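Long-range contacts in D-alanyl transferase DltD (Enterococcus faecium TX0133A04, PDB 6PFX), which probably transfers D-alanine to lipoteichoic acid during cell wall biogenesis in this Gram-positive bacterium: residues 93-104 and 285-294; 320-329 and 371-381. All blocks are in the same frame, centred on the assembly; numbering follows the deposited sequence.

How the contacts relate
Contact 1 lies in the core, its centre about 9 Å from the centre of the chain; contact 2 is partly buried, its centre about 18 Å out. Contact 1 joins two neighbouring strands of the five-stranded parallel sheet. Contact 2 fastens the loop after helix 351-365 onto the end of helix 308-323 and the turn leading to edge strand 330-332. Backbone bonds and apolar packing dominate the first, with one asparagine amide at its end; glutamine amides, an aromatic stack, waters and a glycerol mark the second. Their polar links lie where strand 288-293 begins: Glu288 OE1 to Ser373 OG and Asn287 O to Tyr375 OH, both 2.6 Å and probable hydrogen bonds; further along, Phe291 packs on Leu322.

Contact 1 (93-104 and 285-294); sequences MKNKKVVFIISP and NHNEVLFIIP
Five successive parallel bridges, from Lys97 with Glu288 to Ile101 with Ile292, set strands 97-101 and 288-293 side by side, consistent with the alpha/beta core of the SGNH hydrolase clan. Val98 gives its N-H to Glu288 O and takes one from Leu290 N; Phe100 repeats this with Leu290 O and Ile292 N. Ile102 N prolongs the ladder to Ile292 O (2.9 Å, N-H...O 161°). There it stops, because Pro294 has no amide hydrogen: its CD sits 3.1 Å from Ile102 O, which is buried without a hydrogen-bond partner.

Polar bonds of side chain, backbone and water gather at the opposite end. Asn287 ND2 spends its two hydrogens on Met93 O (2.8 Å) and Lys96 O (2.9 Å), which fixes the rotation of the amide. Its CG lies beside the backbone N (chi1 -69°), which helps bring the group to the type II turn 93-96. Met93 O is held twice, also accepting from Lys96 N. Asn95 N bonds to Asn285 O, and a water joins Asn95 O to Glu288 N.

Apolar contacts divide between the sheet faces. On one, Phe100 CB meets Phe291 CD1 at 3.7 Å, the two rings inclined at 52°, while Ile102 CD1 touches the same Phe291 carbon at 3.8 Å. Helix 271-284 covers this face, with Val278 against Phe100 and Leu279 against Phe291. On the other, Ile292 CD1 reaches Val99 CG1 at 3.8 Å and Ile101 CD1 at 3.3 Å, the latter tighter than ordinary van der Waals contact.

Backbone bonding therefore sets the register, the Asn287 amide ties turn 93-96 to the start of strand 288-293, and the apolar groups on both faces bury the middle of the pair.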
loop_
_atom_site.group_PDB
_atom_site.type_symbol
_atom_site.label_atom_id
_atom_site.label_comp_id
_atom_site.label_asym_id
_atom_site.label_seq_id
_atom_site.Cartn_x
_atom_site.Cartn_y
_atom_site.Cartn_z
ATOM N N MET A 93 4.875 13.461 -7.889
ATOM C CA MET A 93 4.579 12.124 -8.372
ATOM C C MET A 93 4.387 12.044 -9.877
ATOM O O MET A 93 4.249 10.939 -10.405
ATOM C CB MET A 93 3.298 11.602 -7.710
ATOM C CG MET A 93 3.471 11.282 -6.271
ATOM S SD MET A 93 4.234 9.668 -6.105
ATOM C CE MET A 93 2.920 8.567 -6.664
ATOM N N LYS A 94 4.362 13.163 -10.586
ATOM C CA LYS A 94 4.009 13.113 -11.995
ATOM C C LYS A 94 4.956 12.183 -12.749
ATOM O O LYS A 94 6.182 12.281 -12.629
ATOM C CB LYS A 94 4.065 14.522 -12.591
ATOM C CG LYS A 94 3.607 14.586 -14.050
ATOM C CD LYS A 94 3.678 15.988 -14.629
ATOM C CE LYS A 94 3.217 15.992 -16.079
ATOM N NZ LYS A 94 3.296 17.352 -16.677
ATOM N N ASN A 95 4.379 11.269 -13.524
ATOM C CA ASN A 95 5.092 10.411 -14.457
ATOM C C ASN A 95 5.984 9.373 -13.786
ATOM O O ASN A 95 6.691 8.648 -14.487
ATOM C CB ASN A 95 5.950 11.214 -15.451
ATOM C CG ASN A 95 5.128 12.090 -16.359
ATOM O OD1 ASN A 95 5.440 13.262 -16.559
ATOM N ND2 ASN A 95 4.088 11.518 -16.941
ATOM N N LYS A 96 5.981 9.262 -12.466
ATOM C CA LYS A 96 6.838 8.272 -11.835
ATOM C C LYS A 96 6.302 6.851 -11.999
ATOM O O LYS A 96 5.095 6.604 -12.102
ATOM C CB LYS A 96 7.005 8.587 -10.348
ATOM C CG LYS A 96 7.791 9.873 -10.084
ATOM C CD LYS A 96 8.099 10.074 -8.610
ATOM C CE LYS A 96 9.229 9.170 -8.138
ATOM N NZ LYS A 96 10.625 9.604 -8.456
ATOM N N LYS A 97 7.229 5.906 -12.017
ATOM C CA LYS A 97 6.870 4.517 -11.774
ATOM C C LYS A 97 6.561 4.296 -10.299
ATOM O O LYS A 97 7.147 4.925 -9.411
ATOM C CB LYS A 97 8.001 3.600 -12.235
ATOM C CG LYS A 97 8.141 3.555 -13.759
ATOM C CD LYS A 97 9.218 2.573 -14.149
ATOM C CE LYS A 97 9.370 2.454 -15.639
ATOM N NZ LYS A 97 9.841 3.747 -16.193
ATOM N N VAL A 98 5.615 3.378 -10.056
ATOM C CA VAL A 98 5.064 3.087 -8.735
ATOM C C VAL A 98 4.939 1.579 -8.562
ATOM O O VAL A 98 4.548 0.868 -9.493
ATOM C CB VAL A 98 3.668 3.728 -8.576
ATOM C CG1 VAL A 98 3.075 3.415 -7.210
ATOM C CG2 VAL A 98 3.740 5.239 -8.826
ATOM N N VAL A 99 5.249 1.092 -7.366
ATOM C CA VAL A 99 4.951 -0.277 -6.964
ATOM C C VAL A 99 3.943 -0.184 -5.836
ATOM O O VAL A 99 4.139 0.581 -4.886
ATOM C CB VAL A 99 6.215 -1.018 -6.502
ATOM C CG1 VAL A 99 5.922 -2.461 -6.066
ATOM C CG2 VAL A 99 7.222 -1.065 -7.601
ATOM N N PHE A 100 2.861 -0.942 -5.945
ATOM C CA PHE A 100 1.773 -0.880 -4.975
ATOM C C PHE A 100 1.398 -2.302 -4.584
ATOM O O PHE A 100 0.961 -3.080 -5.434
ATOM C CB PHE A 100 0.563 -0.151 -5.582
ATOM C CG PHE A 100 -0.512 0.228 -4.584
ATOM C CD1 PHE A 100 -1.307 -0.739 -4.020
ATOM C CD2 PHE A 100 -0.732 1.560 -4.221
ATOM C CE1 PHE A 100 -2.303 -0.391 -3.113
ATOM C CE2 PHE A 100 -1.722 1.906 -3.306
ATOM C CZ PHE A 100 -2.502 0.932 -2.760
ATOM N N ILE A 101 1.501 -2.623 -3.296
ATOM C CA ILE A 101 1.131 -3.941 -2.783
ATOM C C ILE A 101 -0.294 -3.857 -2.245
ATOM O O ILE A 101 -0.550 -3.113 -1.291
ATOM C CB ILE A 101 2.093 -4.397 -1.675
ATOM C CG1 ILE A 101 3.563 -4.155 -2.021
ATOM C CG2 ILE A 101 1.851 -5.871 -1.364
ATOM C CD1 ILE A 101 4.047 -4.873 -3.189
ATOM N N ILE A 102 -1.210 -4.620 -2.850
ATOM C CA ILE A 102 -2.624 -4.645 -2.470
ATOM C C ILE A 102 -2.824 -5.776 -1.462
ATOM O O ILE A 102 -2.724 -6.949 -1.829
ATOM C CB ILE A 102 -3.506 -4.923 -3.695
ATOM C CG1 ILE A 102 -3.271 -3.914 -4.815
ATOM C CG2 ILE A 102 -4.998 -4.920 -3.307
ATOM C CD1 ILE A 102 -4.004 -4.255 -6.106
ATOM N N SER A 103 -3.160 -5.453 -0.209
ATOM C CA SER A 103 -3.447 -6.503 0.779
ATOM C C SER A 103 -4.913 -6.917 0.712
ATOM O O SER A 103 -5.788 -6.072 0.922
ATOM C CB SER A 103 -3.134 -6.013 2.188
ATOM O OG SER A 103 -1.753 -5.782 2.363
ATOM N N PRO A 104 -5.230 -8.193 0.467
ATOM C CA PRO A 104 -6.649 -8.607 0.496
ATOM C C PRO A 104 -7.345 -8.283 1.818
ATOM O O PRO A 104 -8.539 -7.942 1.820
ATOM C CB PRO A 104 -6.562 -10.118 0.207
ATOM C CG PRO A 104 -5.235 -10.280 -0.572
ATOM C CD PRO A 104 -4.324 -9.310 0.125
ATOM N N ASN A 285 -1.843 11.484 -12.553
ATOM C CA ASN A 285 -0.409 11.720 -12.574
ATOM C C ASN A 285 0.316 11.015 -13.714
ATOM O O ASN A 285 1.539 11.165 -13.839
ATOM C CB ASN A 285 0.229 11.163 -11.301
ATOM C CG ASN A 285 0.012 12.021 -10.110
ATOM O OD1 ASN A 285 -0.255 13.217 -10.219
ATOM N ND2 ASN A 285 0.172 11.422 -8.937
ATOM N N HIS A 286 -0.384 10.219 -14.515
ATOM C CA HIS A 286 0.250 9.403 -15.552
ATOM C C HIS A 286 1.342 8.499 -14.974
ATOM O O HIS A 286 2.405 8.302 -15.574
ATOM C CB HIS A 286 0.745 10.277 -16.709
ATOM C CG HIS A 286 -0.324 11.170 -17.270
ATOM N ND1 HIS A 286 -1.385 10.687 -18.006
ATOM C CD2 HIS A 286 -0.513 12.508 -17.174
ATOM C CE1 HIS A 286 -2.175 11.689 -18.350
ATOM N NE2 HIS A 286 -1.668 12.806 -17.858
ATOM N N ASN A 287 1.074 7.929 -13.801
ATOM C CA ASN A 287 1.991 6.969 -13.219
ATOM C C ASN A 287 1.858 5.638 -13.946
ATOM O O ASN A 287 0.753 5.194 -14.256
ATOM C CB ASN A 287 1.650 6.717 -11.751
ATOM C CG ASN A 287 1.926 7.903 -10.872
ATOM O OD1 ASN A 287 1.049 8.377 -10.161
ATOM N ND2 ASN A 287 3.146 8.406 -10.928
ATOM N N GLU A 288 2.982 4.983 -14.192
ATOM C CA GLU A 288 2.976 3.575 -14.559
ATOM C C GLU A 288 3.138 2.791 -13.265
ATOM O O GLU A 288 3.974 3.142 -12.427
ATOM C CB GLU A 288 4.114 3.255 -15.517
ATOM C CG GLU A 288 3.932 3.883 -16.913
ATOM C CD GLU A 288 2.877 3.179 -17.773
ATOM O OE1 GLU A 288 2.404 2.079 -17.414
ATOM O OE2 GLU A 288 2.511 3.733 -18.832
ATOM N N VAL A 289 2.318 1.766 -13.077
ATOM C CA VAL A 289 2.233 1.096 -11.787
ATOM C C VAL A 289 2.356 -0.406 -11.982
ATOM O O VAL A 289 1.788 -0.970 -12.924
ATOM C CB VAL A 289 0.896 1.400 -11.061
ATOM C CG1 VAL A 289 0.945 0.952 -9.596
ATOM C CG2 VAL A 289 0.508 2.856 -11.158
ATOM N N LEU A 290 3.096 -1.051 -11.076
ATOM C CA LEU A 290 3.059 -2.497 -10.882
ATOM C C LEU A 290 2.305 -2.778 -9.585
ATOM O O LEU A 290 2.741 -2.361 -8.503
ATOM C CB LEU A 290 4.467 -3.099 -10.815
ATOM C CG LEU A 290 4.568 -4.574 -10.388
ATOM C CD1 LEU A 290 3.901 -5.522 -11.394
ATOM C CD2 LEU A 290 6.034 -4.998 -10.150
ATOM N N PHE A 291 1.167 -3.461 -9.698
ATOM C CA PHE A 291 0.401 -3.906 -8.542
ATOM C C PHE A 291 0.785 -5.344 -8.221
ATOM O O PHE A 291 0.986 -6.155 -9.128
ATOM C CB PHE A 291 -1.108 -3.828 -8.806
ATOM C CG PHE A 291 -1.612 -2.421 -9.003
ATOM C CD1 PHE A 291 -1.957 -1.642 -7.914
ATOM C CD2 PHE A 291 -1.738 -1.880 -10.276
ATOM C CE1 PHE A 291 -2.417 -0.337 -8.078
ATOM C CE2 PHE A 291 -2.193 -0.565 -10.452
ATOM C CZ PHE A 291 -2.539 0.197 -9.350
ATOM N N ILE A 292 0.916 -5.642 -6.928
ATOM C CA ILE A 292 1.257 -6.976 -6.425
ATOM C C ILE A 292 0.147 -7.417 -5.481
ATOM O O ILE A 292 -0.214 -6.676 -4.557
ATOM C CB ILE A 292 2.633 -6.971 -5.717
ATOM C CG1 ILE A 292 3.699 -6.465 -6.697
ATOM C CG2 ILE A 292 2.965 -8.363 -5.140
ATOM C CD1 ILE A 292 5.058 -6.154 -6.091
ATOM N N ILE A 293 -0.377 -8.627 -5.705
ATOM C CA ILE A 293 -1.433 -9.207 -4.882
ATOM C C ILE A 293 -0.865 -10.458 -4.227
ATOM O O ILE A 293 -0.627 -11.460 -4.921
ATOM C CB ILE A 293 -2.652 -9.615 -5.713
ATOM C CG1 ILE A 293 -3.135 -8.451 -6.573
ATOM C CG2 ILE A 293 -3.761 -10.028 -4.760
ATOM C CD1 ILE A 293 -4.296 -8.777 -7.509
ATOM N N PRO A 294 -0.597 -10.435 -2.928
ATOM C CA PRO A 294 -0.006 -11.597 -2.266
ATOM C C PRO A 294 -1.058 -12.634 -1.939
ATOM O O PRO A 294 -2.247 -12.314 -1.805
ATOM C CB PRO A 294 0.552 -11.009 -0.963
ATOM C CG PRO A 294 -0.450 -9.905 -0.654
ATOM C CD PRO A 294 -0.698 -9.278 -2.020
HETATM O O HOH W 1 5.484 6.331 -15.328
#

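Contact 2 (320-329 and 371-381); sequences FQLNSQGFNR and TASKYHLDDAF. With GOL (glycerol), chain C.
Gln325 grips the loop twice. Its backbone O accepts from His376 N (2.9 Å, N-H...O 165°), and its side-chain OE1 from Asp378 N (2.9 Å). With CG beside the backbone N (chi1 -58°) and an extended chain beyond, the amide meets CD2 and CE2 of the Phe381 ring from the opposite direction. NE2 turns back to Gln321 O, so bonds at both ends orient the group; OE1 also accepts from Gln276 of helix 271-284.

The Phe381 ring packs against Phe320, Gln321, Ser324 and Gln325. Gln321 CG lies over one face, 3.8 Å from the Phe381 ring centroid, a CH-pi contact, while Ser324 OG and Phe320 CE1 come to the ring edge. The Gln321 amide is nearly parallel to the ring, its OE1 bonded to Trp386.

Phe327 and Tyr375 form an offset stack, their centroids 4.1 Å apart and planes at 26°. Tyr375 CE1 sits over the rim of the Phe327 ring, whereas Gln325 O lies at the tyrosine's edge.

Arg329, bent at chi3, donates from NE to glycerol O3 (3.1 Å), and Thr371 OG1 shares a hydrogen bond with that oxygen (2.6 Å). Arg329 NH1 bonds to Val289 O and NH2 forms a salt bridge with Glu288; the glycerol probably comes from the crystallisation liquor.

Gly326, with positive phi and two bonds back, gives helix 308-323 the Schellman motif typical of helix C-termini, here docked against loop 371-381, which runs alongside in the opposite direction.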
loop_
_atom_site.group_PDB
_atom_site.type_symbol
_atom_site.label_atom_id
_atom_site.label_comp_id
_atom_site.label_asym_id
_atom_site.label_seq_id
_atom_site.Cartn_x
_atom_site.Cartn_y
_atom_site.Cartn_z
ATOM N N PHE A 320 -10.561 -6.876 -12.224
ATOM C CA PHE A 320 -11.546 -6.214 -13.074
ATOM C C PHE A 320 -11.470 -4.701 -12.904
ATOM O O PHE A 320 -11.462 -3.950 -13.889
ATOM C CB PHE A 320 -12.944 -6.729 -12.743
ATOM C CG PHE A 320 -14.025 -6.082 -13.544
ATOM C CD1 PHE A 320 -14.643 -4.923 -13.105
ATOM C CD2 PHE A 320 -14.421 -6.629 -14.748
ATOM C CE1 PHE A 320 -15.648 -4.325 -13.858
ATOM C CE2 PHE A 320 -15.416 -6.041 -15.497
ATOM C CZ PHE A 320 -16.020 -4.881 -15.060
ATOM N N GLN A 321 -11.370 -4.231 -11.658
ATOM C CA GLN A 321 -11.315 -2.789 -11.426
ATOM C C GLN A 321 -10.065 -2.189 -12.062
ATOM O O GLN A 321 -10.109 -1.099 -12.650
ATOM C CB GLN A 321 -11.339 -2.498 -9.919
ATOM C CG GLN A 321 -11.428 -0.993 -9.534
ATOM C CD GLN A 321 -11.729 -0.806 -8.050
ATOM O OE1 GLN A 321 -12.025 -1.781 -7.346
ATOM N NE2 GLN A 321 -11.636 0.427 -7.564
ATOM N N LEU A 322 -8.944 -2.903 -11.961
ATOM C CA LEU A 322 -7.680 -2.436 -12.521
ATOM C C LEU A 322 -7.711 -2.490 -14.043
ATOM O O LEU A 322 -7.531 -1.468 -14.714
ATOM C CB LEU A 322 -6.545 -3.289 -11.935
ATOM C CG LEU A 322 -6.218 -3.009 -10.466
ATOM C CD1 LEU A 322 -5.291 -4.040 -9.868
ATOM C CD2 LEU A 322 -5.581 -1.631 -10.307
ATOM N N ASN A 323 -7.966 -3.679 -14.600
ATOM C CA ASN A 323 -7.871 -3.887 -16.038
ATOM C C ASN A 323 -8.903 -3.065 -16.798
ATOM O O ASN A 323 -8.617 -2.551 -17.888
ATOM C CB ASN A 323 -8.067 -5.369 -16.366
ATOM C CG ASN A 323 -6.925 -6.235 -15.902
ATOM O OD1 ASN A 323 -5.798 -5.771 -15.708
ATOM N ND2 ASN A 323 -7.201 -7.520 -15.756
ATOM N N SER A 324 -10.119 -2.953 -16.260
ATOM C CA SER A 324 -11.159 -2.226 -16.973
ATOM C C SER A 324 -10.790 -0.764 -17.161
ATOM O O SER A 324 -11.353 -0.096 -18.033
ATOM C CB SER A 324 -12.498 -2.310 -16.235
ATOM O OG SER A 324 -12.476 -1.570 -15.027
ATOM N N GLN A 325 -9.881 -0.245 -16.342
ATOM C CA GLN A 325 -9.496 1.153 -16.405
ATOM C C GLN A 325 -8.107 1.360 -16.983
ATOM O O GLN A 325 -7.648 2.507 -17.069
ATOM C CB GLN A 325 -9.590 1.759 -14.998
ATOM C CG GLN A 325 -10.998 1.628 -14.391
ATOM C CD GLN A 325 -11.096 2.357 -13.071
ATOM O OE1 GLN A 325 -11.486 3.531 -13.015
ATOM N NE2 GLN A 325 -10.747 1.666 -11.993
ATOM N N GLY A 326 -7.446 0.299 -17.423
ATOM C CA GLY A 326 -6.177 0.422 -18.105
ATOM C C GLY A 326 -4.956 0.071 -17.288
ATOM O O GLY A 326 -3.834 0.169 -17.813
ATOM N N PHE A 327 -5.131 -0.338 -16.033
ATOM C CA PHE A 327 -4.027 -0.789 -15.192
ATOM C C PHE A 327 -3.849 -2.278 -15.453
ATOM O O PHE A 327 -4.589 -3.103 -14.916
ATOM C CB PHE A 327 -4.349 -0.522 -13.731
ATOM C CG PHE A 327 -4.510 0.942 -13.378
ATOM C CD1 PHE A 327 -3.407 1.708 -13.031
ATOM C CD2 PHE A 327 -5.758 1.531 -13.346
ATOM C CE1 PHE A 327 -3.541 3.020 -12.673
ATOM C CE2 PHE A 327 -5.902 2.836 -12.980
ATOM C CZ PHE A 327 -4.782 3.596 -12.650
ATOM N N ASN A 328 -2.880 -2.629 -16.301
ATOM C CA ASN A 328 -2.751 -4.005 -16.760
ATOM C C ASN A 328 -1.449 -4.657 -16.315
ATOM O O ASN A 328 -1.151 -5.780 -16.745
ATOM C CB ASN A 328 -2.845 -4.087 -18.288
ATOM C CG ASN A 328 -4.174 -3.620 -18.818
ATOM O OD1 ASN A 328 -4.245 -2.750 -19.691
ATOM N ND2 ASN A 328 -5.235 -4.200 -18.310
ATOM N N ARG A 329 -0.683 -3.995 -15.454
ATOM C CA ARG A 329 0.608 -4.500 -14.983
ATOM C C ARG A 329 0.412 -4.957 -13.542
ATOM O O ARG A 329 0.448 -4.149 -12.608
ATOM C CB ARG A 329 1.679 -3.424 -15.087
ATOM C CG ARG A 329 3.086 -3.915 -14.790
ATOM C CD ARG A 329 4.091 -2.779 -14.816
ATOM N NE ARG A 329 4.272 -2.141 -16.113
ATOM C CZ ARG A 329 3.687 -1.000 -16.468
ATOM N NH1 ARG A 329 2.845 -0.393 -15.646
ATOM N NH2 ARG A 329 3.928 -0.476 -17.661
ATOM N N THR A 371 6.033 -1.001 -21.457
ATOM C CA THR A 371 4.697 -0.903 -22.023
ATOM C C THR A 371 4.069 0.402 -21.555
ATOM O O THR A 371 4.406 0.927 -20.487
ATOM C CB THR A 371 3.787 -2.064 -21.625
ATOM O OG1 THR A 371 3.640 -2.061 -20.205
ATOM C CG2 THR A 371 4.356 -3.398 -22.084
ATOM N N ALA A 372 3.150 0.916 -22.364
ATOM C CA ALA A 372 2.487 2.183 -22.108
ATOM C C ALA A 372 1.056 1.945 -21.659
ATOM O O ALA A 372 0.292 1.249 -22.334
ATOM C CB ALA A 372 2.467 3.040 -23.377
ATOM N N SER A 373 0.692 2.543 -20.538
ATOM C CA SER A 373 -0.660 2.439 -20.021
ATOM C C SER A 373 -1.432 3.694 -20.404
ATOM O O SER A 373 -0.904 4.807 -20.329
ATOM C CB SER A 373 -0.641 2.310 -18.499
ATOM O OG SER A 373 0.069 1.166 -18.065
ATOM N N LYS A 374 -2.676 3.506 -20.824
ATOM C CA LYS A 374 -3.596 4.607 -21.083
ATOM C C LYS A 374 -4.861 4.334 -20.288
ATOM O O LYS A 374 -5.458 3.256 -20.406
ATOM C CB LYS A 374 -3.915 4.730 -22.569
ATOM C CG LYS A 374 -2.720 5.074 -23.434
ATOM C CD LYS A 374 -2.125 6.419 -23.067
ATOM C CE LYS A 374 -0.880 6.693 -23.887
ATOM N NZ LYS A 374 -0.303 8.019 -23.529
ATOM N N TYR A 375 -5.251 5.292 -19.465
ATOM C CA TYR A 375 -6.275 5.052 -18.466
ATOM C C TYR A 375 -7.630 5.578 -18.899
ATOM O O TYR A 375 -7.737 6.619 -19.560
ATOM C CB TYR A 375 -5.869 5.657 -17.123
ATOM C CG TYR A 375 -4.553 5.106 -16.626
ATOM C CD1 TYR A 375 -4.415 3.745 -16.396
ATOM C CD2 TYR A 375 -3.451 5.929 -16.391
ATOM C CE1 TYR A 375 -3.226 3.210 -15.948
ATOM C CE2 TYR A 375 -2.255 5.403 -15.937
ATOM C CZ TYR A 375 -2.150 4.043 -15.723
ATOM O OH TYR A 375 -0.991 3.499 -15.261
ATOM N N HIS A 376 -8.663 4.837 -18.505
ATOM C CA HIS A 376 -10.060 5.212 -18.712
ATOM C C HIS A 376 -10.747 5.054 -17.364
ATOM O O HIS A 376 -11.287 3.984 -17.067
ATOM C CB HIS A 376 -10.683 4.344 -19.780
ATOM C CG HIS A 376 -10.112 4.596 -21.133
ATOM N ND1 HIS A 376 -9.118 3.814 -21.682
ATOM C CD2 HIS A 376 -10.348 5.586 -22.025
ATOM C CE1 HIS A 376 -8.787 4.298 -22.866
ATOM N NE2 HIS A 376 -9.519 5.373 -23.096
ATOM N N LEU A 377 -10.716 6.111 -16.547
ATOM C CA LEU A 377 -11.317 6.035 -15.223
ATOM C C LEU A 377 -12.839 5.953 -15.302
ATOM O O LEU A 377 -13.476 6.575 -16.160
ATOM C CB LEU A 377 -10.914 7.224 -14.361
ATOM C CG LEU A 377 -9.432 7.297 -14.009
ATOM C CD1 LEU A 377 -9.117 8.656 -13.426
ATOM C CD2 LEU A 377 -9.054 6.183 -13.044
ATOM N N ASP A 378 -13.422 5.160 -14.403
ATOM C CA ASP A 378 -14.867 5.047 -14.278
ATOM C C ASP A 378 -15.258 5.343 -12.841
ATOM O O ASP A 378 -14.910 4.589 -11.925
ATOM C CB ASP A 378 -15.337 3.648 -14.656
ATOM C CG ASP A 378 -16.838 3.567 -14.823
ATOM O OD1 ASP A 378 -17.580 4.468 -14.358
ATOM O OD2 ASP A 378 -17.281 2.594 -15.454
ATOM N N ASP A 379 -16.021 6.414 -12.653
ATOM C CA ASP A 379 -16.448 6.817 -11.322
ATOM C C ASP A 379 -17.472 5.865 -10.714
ATOM O O ASP A 379 -17.721 5.954 -9.508
ATOM C CB ASP A 379 -16.959 8.258 -11.392
ATOM C CG ASP A 379 -15.864 9.258 -11.759
ATOM O OD1 ASP A 379 -14.748 9.168 -11.209
ATOM O OD2 ASP A 379 -16.125 10.154 -12.592
ATOM N N ALA A 380 -18.048 4.940 -11.490
ATOM C CA ALA A 380 -18.902 3.916 -10.900
ATOM C C ALA A 380 -18.184 3.148 -9.796
ATOM O O ALA A 380 -18.833 2.545 -8.934
ATOM C CB ALA A 380 -19.357 2.905 -11.959
ATOM N N PHE A 381 -16.852 3.092 -9.835
ATOM C CA PHE A 381 -16.143 2.313 -8.818
ATOM C C PHE A 381 -16.178 2.972 -7.438
ATOM O O PHE A 381 -15.745 2.346 -6.466
ATOM C CB PHE A 381 -14.711 2.027 -9.289
ATOM C CG PHE A 381 -14.622 1.023 -10.408
ATOM C CD1 PHE A 381 -14.946 -0.314 -10.188
ATOM C CD2 PHE A 381 -14.166 1.399 -11.668
ATOM C CE1 PHE A 381 -14.846 -1.226 -11.209
ATOM C CE2 PHE A 381 -14.090 0.482 -12.696
ATOM C CZ PHE A 381 -14.400 -0.836 -12.456
HETATM C C1 GOL C . 8.472 -5.127 -17.669
HETATM O O1 GOL C . 8.694 -6.134 -18.639
HETATM C C2 GOL C . 7.013 -4.737 -17.627
HETATM O O2 GOL C . 6.747 -4.006 -16.433
HETATM C C3 GOL C . 6.602 -3.943 -18.840
HETATM O O3 GOL C . 5.260 -3.478 -18.697
HETATM O O HOH W 2 -13.242 1.971 -17.602
HETATM O O HOH W 3 -3.366 0.629 -20.462
HETATM O O HOH W 4 -0.618 -1.161 -17.561
HETATM O O HOH W 5 6.943 -0.222 -18.579
#